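Local coordinates for probable secreted solute-binding lipoprotein (Streptomyces coelicolor, PDB 3I3V) that probably binds a solute outside the cell and delivers it to a membrane transporter, at residues Thr184-Ser187 and Gln188-Arg192; Ala205-Gly208 and Ile209-Phe212. All blocks are in the same frame, centred on the assembly; numbering follows the deposited sequence.

Contact 1: Thr184-Ser187 and Gln188-Arg192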
# COMPACT_ATOMS: atom_id res chain seq x y z
N THR C 184 -18.12 -17.11 -60.10
CA THR C 184 -17.33 -18.26 -59.70
C THR C 184 -15.86 -17.94 -60.03
O THR C 184 -14.95 -18.42 -59.35
CB THR C 184 -17.75 -19.53 -60.46
OG1 THR C 184 -19.12 -19.83 -60.17
CG2 THR C 184 -16.87 -20.72 -60.05
N PHE C 185 -15.67 -17.11 -61.05
CA PHE C 185 -14.34 -16.72 -61.52
C PHE C 185 -14.06 -15.22 -61.40
O PHE C 185 -13.36 -14.65 -62.22
CB PHE C 185 -14.16 -17.13 -62.98
CG PHE C 185 -14.30 -18.61 -63.22
CD1 PHE C 185 -13.28 -19.49 -62.88
CD2 PHE C 185 -15.46 -19.12 -63.80
CE1 PHE C 185 -13.40 -20.86 -63.12
CE2 PHE C 185 -15.60 -20.49 -64.04
CZ PHE C 185 -14.57 -21.36 -63.70
N LEU C 186 -14.61 -14.59 -60.37
CA LEU C 186 -14.42 -13.16 -60.17
C LEU C 186 -14.26 -12.82 -58.69
O LEU C 186 -15.08 -13.23 -57.87
CB LEU C 186 -15.61 -12.38 -60.75
CG LEU C 186 -15.77 -12.30 -62.27
CD1 LEU C 186 -17.16 -11.83 -62.63
CD2 LEU C 186 -14.74 -11.36 -62.83
N SER C 187 -13.21 -12.08 -58.36
CA SER C 187 -13.00 -11.68 -56.97
C SER C 187 -13.97 -10.55 -56.69
O SER C 187 -14.65 -10.07 -57.59
CB SER C 187 -11.57 -11.19 -56.76
OG SER C 187 -11.34 -10.01 -57.52
N GLN C 188 -14.04 -10.12 -55.44
CA GLN C 188 -14.95 -9.05 -55.06
C GLN C 188 -14.74 -7.80 -55.92
O GLN C 188 -15.70 -7.23 -56.46
CB GLN C 188 -14.75 -8.70 -53.58
CG GLN C 188 -16.06 -8.50 -52.83
CD GLN C 188 -16.73 -9.81 -52.48
OE1 GLN C 188 -16.70 -10.77 -53.26
NE2 GLN C 188 -17.35 -9.87 -51.31
N ASP C 189 -13.49 -7.37 -56.05
CA ASP C 189 -13.15 -6.19 -56.84
C ASP C 189 -13.50 -6.33 -58.31
O ASP C 189 -13.98 -5.37 -58.93
CB ASP C 189 -11.66 -5.88 -56.68
CG ASP C 189 -11.35 -5.12 -55.40
OD1 ASP C 189 -11.86 -5.52 -54.33
OD2 ASP C 189 -10.60 -4.13 -55.47
N GLU C 190 -13.26 -7.51 -58.87
CA GLU C 190 -13.56 -7.76 -60.28
C GLU C 190 -15.05 -7.72 -60.57
O GLU C 190 -15.47 -7.16 -61.57
CB GLU C 190 -12.98 -9.11 -60.70
CG GLU C 190 -11.49 -9.07 -60.92
CD GLU C 190 -10.83 -10.42 -60.80
OE1 GLU C 190 -9.63 -10.53 -61.15
OE2 GLU C 190 -11.50 -11.38 -60.36
N ALA C 191 -15.84 -8.32 -59.69
CA ALA C 191 -17.28 -8.33 -59.85
C ALA C 191 -17.76 -6.89 -59.76
O ALA C 191 -18.70 -6.49 -60.44
CB ALA C 191 -17.93 -9.18 -58.76
N ARG C 192 -17.09 -6.11 -58.92
CA ARG C 192 -17.41 -4.70 -58.72
C ARG C 192 -17.30 -3.97 -60.05
O ARG C 192 -18.18 -3.20 -60.43
CB ARG C 192 -16.44 -4.08 -57.71
CG ARG C 192 -17.09 -3.25 -56.62
CD ARG C 192 -17.48 -4.13 -55.44
NE ARG C 192 -16.32 -4.59 -54.68
CZ ARG C 192 -15.58 -3.81 -53.90
NH1 ARG C 192 -15.87 -2.52 -53.77
NH2 ARG C 192 -14.54 -4.32 -53.24
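Ser187 and Glu190 hold each other at the start of helix 188-197 in a capping box, with Ser187 as the N-cap. Glu190 is the side chain to follow. Glu190 CB, which points back at the residues before the helix, rests against Leu186 CD2 at 3.6 Å. With chi1 at -77°, CG lies beside Glu190's own backbone N and anti to its carbonyl carbon, a turn that carries the chain back along the helix start and brings CG close to Ser187 OG. From there the chain runs extended, and Glu190 CD passes 3.3 Å from Ser187 OG. At the tip, Ser187 N donates to Glu190 OE2 over 2.7 Å in an almost straight bond (175°), arriving on the anti side of the carboxylate and somewhat out of its plane. Ser187 OG gives Glu190 OE2 a second, weak bond of 3.2 Å.

The return half of the box is looser, Glu190 N reaching Ser187 OG over 3.4 Å in a weak hydrogen bond. The first backbone bond of the helix follows, Ala191 N to Ser187 O at 3.0 Å. Leu186, the residue before the N-cap, lays its CB 4.4 Å from Ala191 CB, an apolar contact that spans the cap to the fourth residue after it. One turn on, Arg192 turns back over the helix, NE bonding to Gln188 O and NH2 forming a salt bridge with Asp189 OD1 at 3.1 Å.

The chemistry is that of a helix N-terminus: amide N-H groups of the first turn have no preceding carbonyls within the helix, and the serine hydroxyl serves one of them. The carboxylates of Asp189 and Glu190, so near the positive end of the helix dipole, would probably be stabilised in their charged form.

Contact 2: Ala205-Gly208 and Ile209-Phe212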
# COMPACT_ATOMS: atom_id res chain seq x y z
N ALA C 205 -15.41 -13.04 -66.21
CA ALA C 205 -16.82 -13.06 -66.58
C ALA C 205 -17.05 -14.02 -67.75
O ALA C 205 -18.11 -14.64 -67.86
CB ALA C 205 -17.29 -11.67 -66.97
N ARG C 206 -16.06 -14.13 -68.62
CA ARG C 206 -16.15 -15.00 -69.79
C ARG C 206 -16.19 -16.45 -69.30
O ARG C 206 -17.03 -17.24 -69.73
CB ARG C 206 -14.94 -14.77 -70.70
CG ARG C 206 -15.09 -15.29 -72.13
CD ARG C 206 -14.34 -16.60 -72.34
NE ARG C 206 -13.74 -16.66 -73.67
CZ ARG C 206 -12.98 -17.66 -74.12
NH1 ARG C 206 -12.72 -18.70 -73.34
NH2 ARG C 206 -12.47 -17.61 -75.35
N LEU C 207 -15.29 -16.78 -68.39
CA LEU C 207 -15.22 -18.12 -67.83
C LEU C 207 -16.53 -18.45 -67.10
O LEU C 207 -17.13 -19.51 -67.32
CB LEU C 207 -14.03 -18.23 -66.87
CG LEU C 207 -12.67 -18.26 -67.58
CD1 LEU C 207 -11.53 -18.21 -66.56
CD2 LEU C 207 -12.58 -19.52 -68.42
N GLY C 208 -16.97 -17.53 -66.24
CA GLY C 208 -18.19 -17.72 -65.48
C GLY C 208 -19.41 -17.93 -66.35
O GLY C 208 -20.29 -18.72 -66.03
N ILE C 209 -19.46 -17.21 -67.47
CA ILE C 209 -20.57 -17.33 -68.41
C ILE C 209 -20.53 -18.70 -69.07
O ILE C 209 -21.57 -19.25 -69.42
CB ILE C 209 -20.53 -16.22 -69.49
CG1 ILE C 209 -20.80 -14.86 -68.85
CG2 ILE C 209 -21.55 -16.52 -70.56
CD1 ILE C 209 -20.90 -13.70 -69.84
N GLU C 210 -19.32 -19.26 -69.24
CA GLU C 210 -19.18 -20.59 -69.83
C GLU C 210 -19.72 -21.57 -68.81
O GLU C 210 -20.57 -22.41 -69.10
CB GLU C 210 -17.71 -20.95 -70.10
CG GLU C 210 -16.99 -20.16 -71.18
CD GLU C 210 -15.55 -20.65 -71.38
OE1 GLU C 210 -14.81 -20.00 -72.15
OE2 GLU C 210 -15.17 -21.68 -70.77
N TYR C 211 -19.20 -21.46 -67.59
CA TYR C 211 -19.62 -22.33 -66.51
C TYR C 211 -21.14 -22.32 -66.43
O TYR C 211 -21.78 -23.37 -66.46
CB TYR C 211 -19.00 -21.88 -65.19
CG TYR C 211 -19.37 -22.75 -64.01
CD1 TYR C 211 -19.47 -24.14 -64.16
CD2 TYR C 211 -19.61 -22.20 -62.75
CE1 TYR C 211 -19.81 -24.96 -63.07
CE2 TYR C 211 -19.95 -23.00 -61.66
CZ TYR C 211 -20.05 -24.37 -61.83
OH TYR C 211 -20.39 -25.16 -60.76
N PHE C 212 -21.73 -21.13 -66.36
CA PHE C 212 -23.17 -21.01 -66.29
C PHE C 212 -23.86 -21.73 -67.44
O PHE C 212 -24.81 -22.48 -67.23
CB PHE C 212 -23.60 -19.55 -66.32
CG PHE C 212 -25.09 -19.36 -66.39
CD1 PHE C 212 -25.86 -19.45 -65.24
CD2 PHE C 212 -25.71 -19.15 -67.62
CE1 PHE C 212 -27.25 -19.32 -65.31
CE2 PHE C 212 -27.09 -19.01 -67.70
CZ PHE C 212 -27.87 -19.10 -66.54
O HOH W 1 -15.50 -21.90 -67.83
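Within helix 203-217, Arg206 and Glu210 face each other one turn apart as an i to i+4 salt bridge. NH1 of Arg206 stands 2.7 Å from Glu210 OE1, though the N-H points poorly (116°) and the hydrogen bond is weak; the guanidinium and carboxylate planes are turned 39° apart. The arginine reaches this place because its chain bends at chi2 and chi3, which also sets Arg206 CD 3.4 Å from Glu210 OE1. The other carboxylate oxygen, Glu210 OE2, accepts from a water at 3.0 Å, and that water also donates to Leu207 O. A glutamine here would probably leave the Arg206 guanidinium without its opposite charge.

The backbone of the same turns is bonded in the regular alpha-helical way: Tyr211 N meets Leu207 O at 2.9 Å, nearly straight at 172°, and Phe212 N meets Gly208 O at 2.8 Å. The helix is amphipathic, with the charged pair on its outer side and Ile209, Tyr211 and Phe212 buried against neighbouring parts of the chain. Ile209 packs on Ile182 and Val386, while the Phe212 ring makes an edge-to-face contact with Phe377.

How the contacts relate
Along the chain contact 1 closes before contact 2 opens: the first caps helix 188-197, the second lies on the next helix, 203-217. Their centres are about 12 Å apart, on the same side of the chain's centre, and they touch directly. The loop after helix 172-182 makes the join: the Phe185 ring packs on helix 203-217, its CD2 3.3 Å from Gly208 N, while Leu186 CD2 comes 3.8 Å from Ala205 N. Thr184 also touches Tyr211. The loop that caps helix 188-197 thus also packs on helix 203-217, joining the two consecutive helices in this solute-binding protein fold.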